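Local coordinates for protein salmonella plasmid virulence: SpvB (Salmonella typhimurium, PDB 6P0X) that probably transfers ADP-ribose from NAD+ onto an arginine of host actin as a secreted toxin, of which this chain is the N-terminal domain, at residues M54-R59 and Y122-W127; P65-S70 and Y276-R281; E72-G75 and E79-V82. All blocks are in the same frame, centred on the assembly; numbering follows the deposited sequence.

Interaction 1 (M54-R59 and Y122-W127); sequences MSIARR and YRLEYW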
# COMPACT_ATOMS: atom_id res chain seq x y z
N MET A 54 3.94 -3.64 -2.50
CA MET A 54 3.88 -5.08 -2.31
C MET A 54 2.62 -5.46 -1.54
O MET A 54 2.13 -4.70 -0.69
CB MET A 54 5.13 -5.56 -1.57
CG MET A 54 5.19 -7.05 -1.33
SD MET A 54 6.79 -7.53 -0.66
CE MET A 54 6.68 -6.85 0.99
N SER A 55 2.08 -6.64 -1.85
CA SER A 55 0.86 -7.09 -1.20
C SER A 55 0.78 -8.61 -1.21
O SER A 55 1.44 -9.28 -2.01
CB SER A 55 -0.38 -6.50 -1.88
OG SER A 55 -0.55 -7.06 -3.17
N ILE A 56 -0.04 -9.13 -0.31
CA ILE A 56 -0.54 -10.50 -0.38
C ILE A 56 -1.99 -10.42 -0.83
O ILE A 56 -2.73 -9.52 -0.43
CB ILE A 56 -0.41 -11.22 0.98
CG1 ILE A 56 1.04 -11.19 1.48
CG2 ILE A 56 -0.90 -12.65 0.88
CD1 ILE A 56 2.05 -11.76 0.51
N ALA A 57 -2.41 -11.36 -1.68
CA ALA A 57 -3.75 -11.26 -2.26
C ALA A 57 -4.40 -12.63 -2.35
O ALA A 57 -3.72 -13.66 -2.43
CB ALA A 57 -3.71 -10.63 -3.66
N ARG A 58 -5.73 -12.63 -2.33
CA ARG A 58 -6.49 -13.83 -2.60
C ARG A 58 -6.59 -14.05 -4.10
O ARG A 58 -6.74 -13.10 -4.87
CB ARG A 58 -7.90 -13.73 -2.00
CG ARG A 58 -7.92 -13.70 -0.48
CD ARG A 58 -9.33 -13.83 0.05
NE ARG A 58 -9.37 -13.63 1.50
CZ ARG A 58 -9.46 -14.61 2.39
NH1 ARG A 58 -9.52 -15.87 1.98
NH2 ARG A 58 -9.48 -14.33 3.68
N ARG A 59 -6.46 -15.31 -4.51
CA ARG A 59 -6.53 -15.65 -5.92
C ARG A 59 -7.95 -15.47 -6.46
O ARG A 59 -8.94 -15.71 -5.75
CB ARG A 59 -6.07 -17.09 -6.13
CG ARG A 59 -5.70 -17.43 -7.56
CD ARG A 59 -5.41 -18.91 -7.71
NE ARG A 59 -4.85 -19.21 -9.03
CZ ARG A 59 -4.46 -20.42 -9.41
NH1 ARG A 59 -4.57 -21.45 -8.59
NH2 ARG A 59 -3.97 -20.59 -10.63
N TYR A 122 12.08 -17.20 1.25
CA TYR A 122 11.53 -16.34 2.28
C TYR A 122 10.74 -17.17 3.28
O TYR A 122 10.58 -18.38 3.13
CB TYR A 122 10.67 -15.23 1.66
CG TYR A 122 9.46 -15.68 0.86
CD1 TYR A 122 8.40 -16.34 1.47
CD2 TYR A 122 9.36 -15.39 -0.49
CE1 TYR A 122 7.29 -16.74 0.74
CE2 TYR A 122 8.25 -15.77 -1.22
CZ TYR A 122 7.22 -16.45 -0.60
OH TYR A 122 6.10 -16.83 -1.32
N ARG A 123 10.24 -16.50 4.32
CA ARG A 123 9.29 -17.10 5.26
C ARG A 123 8.05 -16.21 5.30
O ARG A 123 8.12 -15.07 5.76
CB ARG A 123 9.89 -17.26 6.65
CG ARG A 123 8.97 -18.08 7.55
CD ARG A 123 9.35 -18.05 9.01
NE ARG A 123 8.42 -18.86 9.81
CZ ARG A 123 8.47 -20.18 9.92
NH1 ARG A 123 9.42 -20.87 9.29
NH2 ARG A 123 7.58 -20.82 10.66
N LEU A 124 6.94 -16.73 4.80
CA LEU A 124 5.68 -16.00 4.74
C LEU A 124 4.67 -16.64 5.67
O LEU A 124 4.49 -17.86 5.65
CB LEU A 124 5.14 -15.98 3.31
CG LEU A 124 3.83 -15.24 3.05
CD1 LEU A 124 3.97 -13.76 3.35
CD2 LEU A 124 3.40 -15.47 1.61
N GLU A 125 4.01 -15.82 6.49
CA GLU A 125 3.08 -16.31 7.50
C GLU A 125 1.79 -15.52 7.47
O GLU A 125 1.79 -14.30 7.27
CB GLU A 125 3.68 -16.23 8.90
CG GLU A 125 4.95 -17.02 9.08
CD GLU A 125 5.60 -16.76 10.42
OE1 GLU A 125 5.35 -15.67 10.98
OE2 GLU A 125 6.34 -17.64 10.90
N TYR A 126 0.69 -16.23 7.70
CA TYR A 126 -0.64 -15.65 7.83
C TYR A 126 -1.02 -15.72 9.30
O TYR A 126 -1.07 -16.81 9.88
CB TYR A 126 -1.63 -16.42 6.95
CG TYR A 126 -3.04 -15.88 6.93
CD1 TYR A 126 -3.29 -14.52 6.86
CD2 TYR A 126 -4.13 -16.75 6.96
CE1 TYR A 126 -4.58 -14.03 6.83
CE2 TYR A 126 -5.42 -16.27 6.94
CZ TYR A 126 -5.65 -14.91 6.87
OH TYR A 126 -6.94 -14.43 6.85
N TRP A 127 -1.26 -14.56 9.91
CA TRP A 127 -1.56 -14.42 11.33
C TRP A 127 -3.04 -14.09 11.49
O TRP A 127 -3.53 -13.13 10.90
CB TRP A 127 -0.73 -13.31 11.97
CG TRP A 127 0.75 -13.59 12.06
CD1 TRP A 127 1.59 -13.89 11.02
CD2 TRP A 127 1.56 -13.57 13.24
NE1 TRP A 127 2.87 -14.07 11.49
CE2 TRP A 127 2.88 -13.88 12.85
CE3 TRP A 127 1.30 -13.32 14.59
CZ2 TRP A 127 3.93 -13.95 13.76
CZ3 TRP A 127 2.34 -13.40 15.50
CH2 TRP A 127 3.64 -13.71 15.08

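Interaction 2 (P65-S70 and Y276-R281); sequences PQYNDS and YGFEIR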
# COMPACT_ATOMS: atom_id res chain seq x y z
N PRO A 65 -12.97 -15.53 -4.60
CA PRO A 65 -12.76 -16.16 -3.29
C PRO A 65 -14.05 -16.16 -2.48
O PRO A 65 -14.88 -15.27 -2.60
CB PRO A 65 -11.69 -15.28 -2.64
CG PRO A 65 -11.73 -13.98 -3.39
CD PRO A 65 -12.12 -14.35 -4.79
N GLN A 66 -14.21 -17.20 -1.67
CA GLN A 66 -15.37 -17.34 -0.80
C GLN A 66 -15.08 -16.89 0.63
O GLN A 66 -16.00 -16.88 1.46
CB GLN A 66 -15.88 -18.79 -0.83
CG GLN A 66 -16.12 -19.28 -2.26
CD GLN A 66 -17.43 -18.77 -2.85
OE1 GLN A 66 -18.30 -18.27 -2.14
NE2 GLN A 66 -17.51 -18.78 -4.18
N TYR A 67 -13.84 -16.52 0.92
CA TYR A 67 -13.43 -16.02 2.24
C TYR A 67 -13.68 -17.09 3.31
O TYR A 67 -14.40 -16.89 4.29
CB TYR A 67 -14.14 -14.70 2.55
CG TYR A 67 -13.82 -13.66 1.50
CD1 TYR A 67 -12.64 -12.92 1.56
CD2 TYR A 67 -14.66 -13.46 0.41
CE1 TYR A 67 -12.33 -11.99 0.59
CE2 TYR A 67 -14.36 -12.53 -0.57
CZ TYR A 67 -13.19 -11.80 -0.48
OH TYR A 67 -12.89 -10.87 -1.45
N ASN A 68 -13.06 -18.25 3.08
CA ASN A 68 -13.09 -19.38 3.99
C ASN A 68 -11.80 -20.17 3.86
O ASN A 68 -10.75 -19.61 3.51
CB ASN A 68 -14.31 -20.27 3.73
CG ASN A 68 -14.40 -20.76 2.29
OD1 ASN A 68 -13.39 -20.98 1.63
ND2 ASN A 68 -15.62 -20.94 1.81
N ASP A 69 -11.86 -21.48 4.12
CA ASP A 69 -10.66 -22.31 4.03
C ASP A 69 -10.27 -22.63 2.60
O ASP A 69 -9.08 -22.73 2.29
CB ASP A 69 -10.88 -23.62 4.80
CG ASP A 69 -11.17 -23.40 6.26
OD1 ASP A 69 -11.34 -22.23 6.67
OD2 ASP A 69 -11.24 -24.40 7.01
N SER A 70 -11.25 -22.79 1.71
CA SER A 70 -11.00 -23.22 0.34
C SER A 70 -10.31 -22.17 -0.53
O SER A 70 -10.05 -22.46 -1.70
CB SER A 70 -12.32 -23.64 -0.32
OG SER A 70 -13.14 -22.51 -0.59
N TYR A 276 -13.33 -9.65 -6.86
CA TYR A 276 -13.16 -10.11 -5.49
C TYR A 276 -14.47 -10.42 -4.78
O TYR A 276 -14.45 -10.82 -3.61
CB TYR A 276 -12.36 -9.10 -4.67
CG TYR A 276 -10.89 -9.04 -5.03
CD1 TYR A 276 -10.09 -10.18 -4.93
CD2 TYR A 276 -10.30 -7.85 -5.43
CE1 TYR A 276 -8.74 -10.13 -5.24
CE2 TYR A 276 -8.96 -7.79 -5.74
CZ TYR A 276 -8.18 -8.93 -5.65
OH TYR A 276 -6.84 -8.87 -5.96
N GLY A 277 -15.61 -10.20 -5.43
CA GLY A 277 -16.89 -10.47 -4.80
C GLY A 277 -17.56 -9.28 -4.15
O GLY A 277 -18.63 -9.45 -3.55
N PHE A 278 -16.95 -8.10 -4.22
CA PHE A 278 -17.56 -6.87 -3.76
C PHE A 278 -17.07 -5.74 -4.65
O PHE A 278 -16.08 -5.87 -5.37
CB PHE A 278 -17.24 -6.59 -2.28
CG PHE A 278 -15.77 -6.60 -1.95
CD1 PHE A 278 -15.01 -5.44 -2.04
CD2 PHE A 278 -15.14 -7.77 -1.54
CE1 PHE A 278 -13.66 -5.45 -1.74
CE2 PHE A 278 -13.78 -7.78 -1.24
CZ PHE A 278 -13.04 -6.62 -1.34
N GLU A 279 -17.78 -4.61 -4.59
CA GLU A 279 -17.47 -3.49 -5.47
C GLU A 279 -16.24 -2.74 -4.97
O GLU A 279 -16.10 -2.48 -3.77
CB GLU A 279 -18.67 -2.54 -5.56
CG GLU A 279 -18.41 -1.27 -6.39
CD GLU A 279 -19.69 -0.57 -6.84
OE1 GLU A 279 -19.61 0.28 -7.76
OE2 GLU A 279 -20.77 -0.86 -6.28
N ILE A 280 -15.35 -2.42 -5.89
CA ILE A 280 -14.20 -1.56 -5.63
C ILE A 280 -14.25 -0.46 -6.68
O ILE A 280 -13.94 -0.69 -7.85
CB ILE A 280 -12.87 -2.32 -5.70
CG1 ILE A 280 -12.86 -3.47 -4.69
CG2 ILE A 280 -11.70 -1.38 -5.46
CD1 ILE A 280 -11.56 -4.26 -4.70
N ARG A 281 -14.66 0.74 -6.27
CA ARG A 281 -14.84 1.85 -7.19
C ARG A 281 -13.68 2.83 -7.05
O ARG A 281 -13.21 3.09 -5.94
CB ARG A 281 -16.17 2.57 -6.92
CG ARG A 281 -16.54 3.63 -7.94
CD ARG A 281 -18.05 3.76 -8.07
NE ARG A 281 -18.46 4.67 -9.14
CZ ARG A 281 -18.50 4.35 -10.43
NH1 ARG A 281 -18.15 3.13 -10.83
NH2 ARG A 281 -18.89 5.24 -11.32

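Interaction 3 (E72-G75 and E79-V82); sequences EFLG and EVLV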
# COMPACT_ATOMS: atom_id res chain seq x y z
N GLU A 72 -7.32 -19.86 -2.12
CA GLU A 72 -5.89 -19.81 -2.35
C GLU A 72 -5.41 -18.36 -2.26
O GLU A 72 -6.15 -17.42 -2.56
CB GLU A 72 -5.53 -20.38 -3.72
CG GLU A 72 -5.92 -21.82 -3.92
CD GLU A 72 -5.48 -22.34 -5.27
OE1 GLU A 72 -6.02 -21.87 -6.29
OE2 GLU A 72 -4.58 -23.21 -5.32
N PHE A 73 -4.16 -18.20 -1.85
CA PHE A 73 -3.53 -16.89 -1.74
C PHE A 73 -2.40 -16.76 -2.75
O PHE A 73 -1.88 -17.76 -3.27
CB PHE A 73 -2.99 -16.66 -0.33
CG PHE A 73 -4.03 -16.74 0.74
CD1 PHE A 73 -4.84 -15.65 1.02
CD2 PHE A 73 -4.21 -17.90 1.47
CE1 PHE A 73 -5.81 -15.71 2.01
CE2 PHE A 73 -5.17 -17.98 2.46
CZ PHE A 73 -5.97 -16.88 2.73
N LEU A 74 -2.05 -15.52 -3.05
CA LEU A 74 -0.95 -15.19 -3.95
C LEU A 74 0.13 -14.44 -3.18
O LEU A 74 -0.17 -13.54 -2.39
CB LEU A 74 -1.43 -14.35 -5.13
CG LEU A 74 -2.53 -14.95 -6.01
CD1 LEU A 74 -3.03 -13.92 -7.02
CD2 LEU A 74 -2.02 -16.20 -6.71
N GLY A 75 1.39 -14.82 -3.42
CA GLY A 75 2.50 -14.22 -2.72
C GLY A 75 2.88 -12.86 -3.27
O GLY A 75 2.20 -12.30 -4.14
N GLU A 79 2.75 -15.38 -7.10
CA GLU A 79 2.86 -16.83 -7.19
C GLU A 79 1.78 -17.50 -6.34
O GLU A 79 1.43 -17.01 -5.27
CB GLU A 79 4.25 -17.29 -6.73
CG GLU A 79 4.52 -17.13 -5.24
CD GLU A 79 5.01 -15.74 -4.85
OE1 GLU A 79 4.55 -14.75 -5.46
OE2 GLU A 79 5.84 -15.64 -3.92
N VAL A 80 1.26 -18.61 -6.84
CA VAL A 80 0.25 -19.36 -6.10
C VAL A 80 0.87 -19.97 -4.86
O VAL A 80 1.95 -20.58 -4.91
CB VAL A 80 -0.39 -20.44 -6.99
CG1 VAL A 80 -1.37 -21.28 -6.19
CG2 VAL A 80 -1.09 -19.79 -8.19
N LEU A 81 0.20 -19.80 -3.72
CA LEU A 81 0.70 -20.26 -2.44
C LEU A 81 -0.00 -21.54 -2.00
O LEU A 81 -1.08 -21.89 -2.49
CB LEU A 81 0.52 -19.19 -1.37
CG LEU A 81 1.27 -17.87 -1.58
CD1 LEU A 81 0.83 -16.86 -0.51
CD2 LEU A 81 2.77 -18.09 -1.54
N VAL A 82 0.63 -22.23 -1.06
CA VAL A 82 0.07 -23.42 -0.43
C VAL A 82 0.61 -23.48 0.99
O VAL A 82 1.72 -23.01 1.27
CB VAL A 82 0.42 -24.70 -1.23
CG1 VAL A 82 1.93 -24.94 -1.24
CG2 VAL A 82 -0.32 -25.91 -0.69
O HOH W 1 -2.80 -23.69 -3.49
O HOH W 2 -2.93 -20.69 -1.02

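Interaction 1 (M54-R59 and Y122-W127)
The chi1 of Ile56, -56°, sets CG1 beside the backbone N, and a second bend at chi2 (-55°) carries CD1 toward strand 123-127; from the other side Leu124, with CG anti to the backbone N, extends both methyls to meet it. The two side chains touch tip to tip: Ile56 CD1 lies 4.0 Å from Leu124 CD1 and 4.1 Å from Leu124 CD2, seated against the fork of the leucine. This apolar touch joins strands whose backbones stay apart, the closest CA atoms being those of Ile56 and Tyr126 at 9.7 Å. Strand 55-58 pairs with 73-74 and 165-175, and 123-129 with 107-115 and 135-140, so the contact is side-chain packing between strands of this antiparallel beta domain that are not paired with each other.

Toward the far end of the pair, the extended Arg58 crosses Tyr126 at about a right angle, guanidinium and ring planes 89° apart. NH2 of Arg58 comes 4.1 Å from Tyr126 OH, too far for a bond. Arg58 gives NE to the carbonyl of Thr166 and forms a salt bridge through NH1 with Asp71, while the Tyr126 hydroxyl bonds to Asp135 and its ring stacks with Trp137.

Glu125, on the side of its strand turned from Ile56, is gripped within its own segment. Arg123 NE reaches Glu125 OE2 at 2.6 Å in a nearly straight salt bridge, approaching from above the carboxylate plane, and Trp127 NE1 donates to Glu125 OE1 at 3.0 Å. Two donors, one on each oxygen, would fix the carboxylate's rotation and probably stabilise its negative charge.

The chemistry therefore divides: apolar packing of Ile56 on Leu124 supplies the closest touch, and no hydrogen bond crosses, whereas buried Arg58 passes Tyr126 unbonded, with Arg58 NE and NH1 and the Tyr126 hydroxyl bonded elsewhere.

Interaction 2 (P65-S70 and Y276-R281)
Tyr67 points its ring edge at the backbone of Tyr276, with the carbonyl oxygen lying near the plane of the tyrosine ring. Its hydroxyl donates to Tyr276 O over 2.7 Å, in the carbonyl plane and on a lone pair, with a C=O...donor angle of 141°. The same hydroxyl meets the rim of a second aromatic group: Phe278 CE2 is 3.2 Å from Tyr67 OH, close to the phenylalanine ring plane, while the two side chains cross at about a right angle. Phe278 can present that rim because its CG sits between its own N and carbonyl carbon (chi1 54°). Beside this bond, Pro65 CG approaches the edge of the Tyr276 ring, 4.4 Å from Tyr276 CD1, adding a light apolar touch. Between the two aromatic residues of its segment, Gly277 turns the chain with a positive phi of 96°.

Past Tyr67, the loop is shaped by an Asx turn: Asn68 OD1 accepts from Ser70 N and also from Ser70 OG, at 2.7 Å for the latter. The Tyr67 ring itself stacks with His165. The hydroxyl of Tyr276 bonds to Gln168 NE2, and these two residues, with Met208 and Leu273, line a pocket occupied by acrylic acid. The Tyr67 hydroxyl-to-carbonyl hydrogen bond thus ties the loop between strands 55-58 and 73-74 to the wall of that ligand site.

Interaction 3 (E72-G75 and E79-V82)
Segments 72-75 and 79-82 run antiparallel as a short beta hairpin, Leu74 and Val80 forming a non-hydrogen-bonded pair flanked by Leu81 N to Phe73 O and Gly75 N to Glu79 O, both 2.9 Å long. A CA-H...O contact from Leu74 CA to Glu79 O, 3.3 Å, adds to the second of these links.

Leu74 CD2 and Val80 CG2 lie 4.0 Å apart, and Glu72 crosses the same valine so that its OE2 is 3.8 Å from Val80 CG1. Leu81 spreads over the backbone of the facing strand: its CD1 meets Phe73 CB at 3.8 Å and also rests on the peptide of Leu74 and Gly75. The bent Glu79 chain (chi2 -85°) folds its carboxylate back on Gly75, with OE1 3.3 Å from Gly75 C; the lack of a side chain at this glycine permits that approach. A water bridges Glu72 OE2 and Leu81 O, donating to both.

Glu79 is held further by Asp77 N and the Tyr122 hydroxyl, and Glu72 forms a salt bridge with Arg59. On its outer flanks the hairpin joins strand 55-58 through 73-74 and strand 107-115 through 81-83.

In the fold
Interactions 1 and 3 share a strand neighbourhood: 55-58 lies beside 73-74, with a probable hydrogen bond between Ala57 O and Leu74 N (2.6 Å), and the hairpin of interaction 3 is nested inside the chain loop that interaction 1 closes. Interaction 2 draws in a distant part of the chain, yet its Tyr67 and Pro65 pack against Arg58 of interaction 1. Interactions 1 and 2 are buried; the hairpin is only partly so and takes in ordered water. The chemistry follows: side-chain packing between strands not paired with each other in the first, one hydroxyl-to-carbonyl bond beside a ligand pocket in the second, and backbone pairing in the third.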